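Local coordinates for protein regulator of polyketide synthase expression (Bifidobacterium adolescentis, PDB 3ONQ) that probably acts as a transcriptional regulator of polyketide synthase expression, carrying a PucR-type C-terminal helix-turn-helix domain likely to bind DNA, at residues E120-G132 with A139-P151. Numbering follows the deposited sequence.
Sequences EDEPLYLSPVRSG and ALRETMFSLQAAP. With SO4 (sulfate ion), chain P; SO4 (sulfate ion), chain O.
Tyr-125 lays its ring on helix 139-149, one face over Ser-146 and one edge at Thr-143. Ser-146 CB stands 3.7 Å from the Tyr-125 ring centroid, a CH-pi contact over the face, which the ring offers because CG is set anti to N (chi1 179°). Thr-143 OG1 meets the ring edge, 3.4 Å from Tyr-125 CD2. Both hydroxyls are turned back into their own helix, Thr-143 OG1 donating to Ala-139 O and Ser-146 OG to Glu-142 O, each carbonyl also taking the helical N-H from its opposite face. Toward the helix C-terminus, Leu-147 CD2 lies 4.0 Å from Tyr-125 CB, and Pro-123 CG rests on Ala-150 CB at 3.6 Å. At the other end Ala-139 CB packs beside Ser-127 OG, which donates to Pro-128 O.

Beyond lies the polar edge. Arg-130 grips Glu-142 side-on: NE gives Glu-142 OE2 a 2.8 Å bond and NH2 gives OE1 another, nearly straight at 169°. The guanidinium and carboxylate are almost coplanar, 24° apart, so the paired bonds fix both groups' rotation. Arg-130 NH1 reaches sulfate O1 of chain P at 3.0 Å, and weakly the sulfate of chain O. A leucine in place of Arg-130 would probably leave the buried Glu-142 carboxylate without this paired partner and free it to turn.

The pairing joins the strand and helix that open the beta-alpha-beta unit 124-131, 132-149 and 160-161; the axes of strand 124-126 and helix 139-149 come within 8.4 Å of each other. Strand 124-131 lies between 55-61 and 160-161; Tyr-125 OH bonds Ala-162 O, helix 166-172 brings Arg-169 against Glu-142 and Ser-146, and Leu-126 turns to helix 107-114 on the sheet's other side.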
# COMPACT_ATOMS: atom_id res chain seq x y z
N GLU B 120 -16.68 -29.89 -18.04
CA GLU B 120 -17.46 -29.14 -19.01
C GLU B 120 -18.76 -28.64 -18.39
O GLU B 120 -19.42 -27.76 -18.95
CB GLU B 120 -17.78 -30.01 -20.23
CG GLU B 120 -16.57 -30.48 -21.03
CD GLU B 120 -16.05 -29.43 -22.00
OE1 GLU B 120 -16.89 -28.70 -22.59
OE2 GLU B 120 -14.82 -29.32 -22.17
N ASP B 121 -19.13 -29.20 -17.25
CA ASP B 121 -20.42 -28.91 -16.62
C ASP B 121 -20.30 -27.81 -15.57
O ASP B 121 -21.28 -27.46 -14.92
CB ASP B 121 -21.01 -30.16 -15.96
CG ASP B 121 -21.28 -31.28 -16.95
OD1 ASP B 121 -21.79 -31.01 -18.05
OD2 ASP B 121 -20.97 -32.45 -16.61
N GLU B 122 -19.09 -27.29 -15.41
CA GLU B 122 -18.82 -26.26 -14.43
C GLU B 122 -18.08 -25.08 -15.07
O GLU B 122 -17.40 -25.24 -16.08
CB GLU B 122 -17.99 -26.82 -13.27
CG GLU B 122 -18.55 -28.11 -12.65
CD GLU B 122 -19.93 -27.91 -12.03
OE1 GLU B 122 -20.28 -26.75 -11.69
OE2 GLU B 122 -20.66 -28.92 -11.87
N PRO B 123 -18.21 -23.89 -14.49
CA PRO B 123 -17.52 -22.70 -15.00
C PRO B 123 -16.01 -22.85 -14.99
O PRO B 123 -15.44 -23.59 -14.19
CB PRO B 123 -17.96 -21.61 -14.03
CG PRO B 123 -19.30 -22.08 -13.54
CD PRO B 123 -19.12 -23.56 -13.38
N LEU B 124 -15.37 -22.13 -15.90
CA LEU B 124 -13.93 -22.10 -16.04
C LEU B 124 -13.59 -20.62 -16.22
O LEU B 124 -14.28 -19.92 -16.97
CB LEU B 124 -13.54 -22.89 -17.29
CG LEU B 124 -12.10 -22.89 -17.77
CD1 LEU B 124 -11.23 -23.67 -16.79
CD2 LEU B 124 -11.99 -23.49 -19.16
N TYR B 125 -12.56 -20.14 -15.54
CA TYR B 125 -12.16 -18.73 -15.65
C TYR B 125 -10.68 -18.56 -15.97
O TYR B 125 -9.83 -19.22 -15.37
CB TYR B 125 -12.51 -17.98 -14.36
CG TYR B 125 -12.10 -16.51 -14.39
CD1 TYR B 125 -12.96 -15.56 -14.90
CD2 TYR B 125 -10.85 -16.10 -13.94
CE1 TYR B 125 -12.60 -14.21 -14.94
CE2 TYR B 125 -10.48 -14.74 -13.97
CZ TYR B 125 -11.37 -13.81 -14.47
OH TYR B 125 -11.05 -12.47 -14.53
N LEU B 126 -10.38 -17.66 -16.90
CA LEU B 126 -9.01 -17.34 -17.30
C LEU B 126 -8.71 -15.88 -16.95
O LEU B 126 -9.41 -14.99 -17.41
CB LEU B 126 -8.83 -17.54 -18.82
CG LEU B 126 -7.47 -17.10 -19.41
CD1 LEU B 126 -6.32 -17.90 -18.80
CD2 LEU B 126 -7.42 -17.20 -20.94
N SER B 127 -7.69 -15.63 -16.13
CA SER B 127 -7.41 -14.26 -15.69
C SER B 127 -6.55 -13.49 -16.68
O SER B 127 -5.88 -14.10 -17.51
CB SER B 127 -6.68 -14.25 -14.34
OG SER B 127 -5.28 -14.35 -14.52
N PRO B 128 -6.55 -12.15 -16.60
CA PRO B 128 -5.58 -11.36 -17.36
C PRO B 128 -4.16 -11.62 -16.86
O PRO B 128 -3.96 -12.23 -15.79
CB PRO B 128 -5.98 -9.90 -17.04
CG PRO B 128 -7.37 -9.98 -16.49
CD PRO B 128 -7.46 -11.30 -15.80
N VAL B 129 -3.17 -11.18 -17.63
CA VAL B 129 -1.78 -11.26 -17.18
C VAL B 129 -1.56 -10.22 -16.09
O VAL B 129 -2.09 -9.11 -16.16
CB VAL B 129 -0.79 -11.01 -18.35
CG1 VAL B 129 0.66 -11.04 -17.85
CG2 VAL B 129 -0.98 -12.05 -19.43
N ARG B 130 -0.81 -10.60 -15.05
CA ARG B 130 -0.50 -9.68 -13.96
C ARG B 130 0.99 -9.82 -13.63
O ARG B 130 1.62 -10.80 -14.05
CB ARG B 130 -1.37 -9.99 -12.73
CG ARG B 130 -2.86 -10.05 -13.00
CD ARG B 130 -3.57 -8.80 -12.51
NE ARG B 130 -5.01 -8.82 -12.76
CZ ARG B 130 -5.66 -7.85 -13.39
NH1 ARG B 130 -4.98 -6.80 -13.84
NH2 ARG B 130 -6.97 -7.92 -13.57
N SER B 131 1.55 -8.86 -12.91
CA SER B 131 2.99 -8.88 -12.65
C SER B 131 3.35 -8.95 -11.17
O SER B 131 2.71 -8.31 -10.32
CB SER B 131 3.68 -7.67 -13.29
OG SER B 131 3.15 -6.47 -12.77
N GLY B 132 4.38 -9.72 -10.88
CA GLY B 132 4.92 -9.83 -9.53
C GLY B 132 3.97 -10.51 -8.56
O GLY B 132 2.88 -10.96 -8.91
N ALA B 139 -4.45 -12.12 -9.51
CA ALA B 139 -4.90 -13.14 -10.46
C ALA B 139 -5.66 -14.26 -9.76
O ALA B 139 -6.73 -14.68 -10.20
CB ALA B 139 -3.70 -13.72 -11.25
N LEU B 140 -5.11 -14.76 -8.66
CA LEU B 140 -5.78 -15.82 -7.93
C LEU B 140 -7.12 -15.36 -7.31
O LEU B 140 -8.10 -16.10 -7.32
CB LEU B 140 -4.86 -16.41 -6.86
CG LEU B 140 -3.76 -17.29 -7.46
CD1 LEU B 140 -2.68 -17.64 -6.41
CD2 LEU B 140 -4.37 -18.56 -8.01
N ARG B 141 -7.16 -14.15 -6.78
CA ARG B 141 -8.38 -13.68 -6.15
C ARG B 141 -9.48 -13.36 -7.18
O ARG B 141 -10.63 -13.75 -6.99
CB ARG B 141 -8.10 -12.51 -5.21
CG ARG B 141 -7.43 -12.96 -3.91
CD ARG B 141 -7.13 -11.80 -2.97
NE ARG B 141 -8.32 -11.07 -2.55
CZ ARG B 141 -9.05 -11.38 -1.48
NH1 ARG B 141 -8.73 -12.42 -0.73
NH2 ARG B 141 -10.11 -10.64 -1.16
N GLU B 142 -9.14 -12.69 -8.27
CA GLU B 142 -10.17 -12.42 -9.28
C GLU B 142 -10.70 -13.73 -9.84
O GLU B 142 -11.88 -13.83 -10.21
CB GLU B 142 -9.68 -11.48 -10.39
CG GLU B 142 -8.57 -12.05 -11.28
CD GLU B 142 -7.85 -10.95 -12.06
OE1 GLU B 142 -8.48 -9.93 -12.38
OE2 GLU B 142 -6.65 -11.10 -12.35
N THR B 143 -9.84 -14.74 -9.89
CA THR B 143 -10.24 -16.06 -10.36
C THR B 143 -11.20 -16.70 -9.35
O THR B 143 -12.28 -17.17 -9.71
CB THR B 143 -9.04 -16.97 -10.63
OG1 THR B 143 -8.27 -16.43 -11.71
CG2 THR B 143 -9.50 -18.37 -11.01
N MSE B 144 -10.80 -16.71 -8.08
CA MSE B 144 -11.67 -17.20 -7.02
C MSE B 144 -13.06 -16.53 -7.03
O MSE B 144 -14.08 -17.20 -7.04
CB MSE B 144 -11.03 -17.01 -5.65
CG MSE B 144 -12.02 -17.23 -4.47
SE MSE B 144 -11.13 -16.83 -2.77
CE MSE B 144 -11.14 -14.88 -2.91
N PHE B 145 -13.08 -15.20 -6.99
CA PHE B 145 -14.36 -14.49 -6.96
C PHE B 145 -15.21 -14.70 -8.22
O PHE B 145 -16.44 -14.77 -8.13
CB PHE B 145 -14.14 -12.99 -6.73
CG PHE B 145 -13.90 -12.62 -5.29
CD1 PHE B 145 -14.90 -12.74 -4.35
CD2 PHE B 145 -12.68 -12.08 -4.90
CE1 PHE B 145 -14.69 -12.36 -3.02
CE2 PHE B 145 -12.45 -11.70 -3.60
CZ PHE B 145 -13.46 -11.84 -2.65
N SER B 146 -14.57 -14.78 -9.39
CA SER B 146 -15.28 -15.03 -10.64
C SER B 146 -15.97 -16.38 -10.61
O SER B 146 -17.12 -16.51 -11.03
CB SER B 146 -14.36 -14.94 -11.87
OG SER B 146 -13.97 -13.61 -12.14
N LEU B 147 -15.28 -17.39 -10.10
CA LEU B 147 -15.84 -18.73 -10.05
C LEU B 147 -17.01 -18.77 -9.07
O LEU B 147 -18.00 -19.42 -9.34
CB LEU B 147 -14.77 -19.77 -9.69
CG LEU B 147 -13.71 -20.03 -10.76
CD1 LEU B 147 -12.52 -20.84 -10.21
CD2 LEU B 147 -14.29 -20.72 -12.01
N GLN B 148 -16.88 -18.09 -7.93
CA GLN B 148 -17.98 -18.00 -6.97
C GLN B 148 -19.17 -17.20 -7.52
O GLN B 148 -20.31 -17.42 -7.13
CB GLN B 148 -17.49 -17.38 -5.65
CG GLN B 148 -16.50 -18.25 -4.88
CD GLN B 148 -16.17 -17.70 -3.51
OE1 GLN B 148 -15.91 -16.51 -3.35
NE2 GLN B 148 -16.19 -18.58 -2.50
N ALA B 149 -18.90 -16.26 -8.41
CA ALA B 149 -19.92 -15.39 -8.98
C ALA B 149 -20.65 -16.04 -10.17
O ALA B 149 -21.82 -15.75 -10.43
CB ALA B 149 -19.27 -14.06 -9.42
N ALA B 150 -19.97 -16.94 -10.86
CA ALA B 150 -20.47 -17.54 -12.10
C ALA B 150 -21.91 -18.05 -12.06
O ALA B 150 -22.62 -17.95 -13.05
CB ALA B 150 -19.52 -18.64 -12.58
N PRO B 151 -22.35 -18.62 -10.93
CA PRO B 151 -23.72 -19.15 -10.96
C PRO B 151 -24.79 -18.09 -11.23
O PRO B 151 -25.91 -18.43 -11.59
CB PRO B 151 -23.90 -19.75 -9.56
CG PRO B 151 -22.48 -20.16 -9.17
CD PRO B 151 -21.62 -19.04 -9.72
S SO4 P . -0.83 -5.67 -12.89
O1 SO4 P . -2.16 -5.84 -13.47
O2 SO4 P . 0.17 -5.63 -13.96
O3 SO4 P . -0.79 -4.41 -12.16
O4 SO4 P . -0.52 -6.77 -11.99
S SO4 O . -6.87 -2.80 -14.47
O1 SO4 O . -7.44 -3.49 -15.63
O2 SO4 O . -5.79 -1.92 -14.90
O3 SO4 O . -7.90 -2.00 -13.81
O4 SO4 O . -6.35 -3.80 -13.53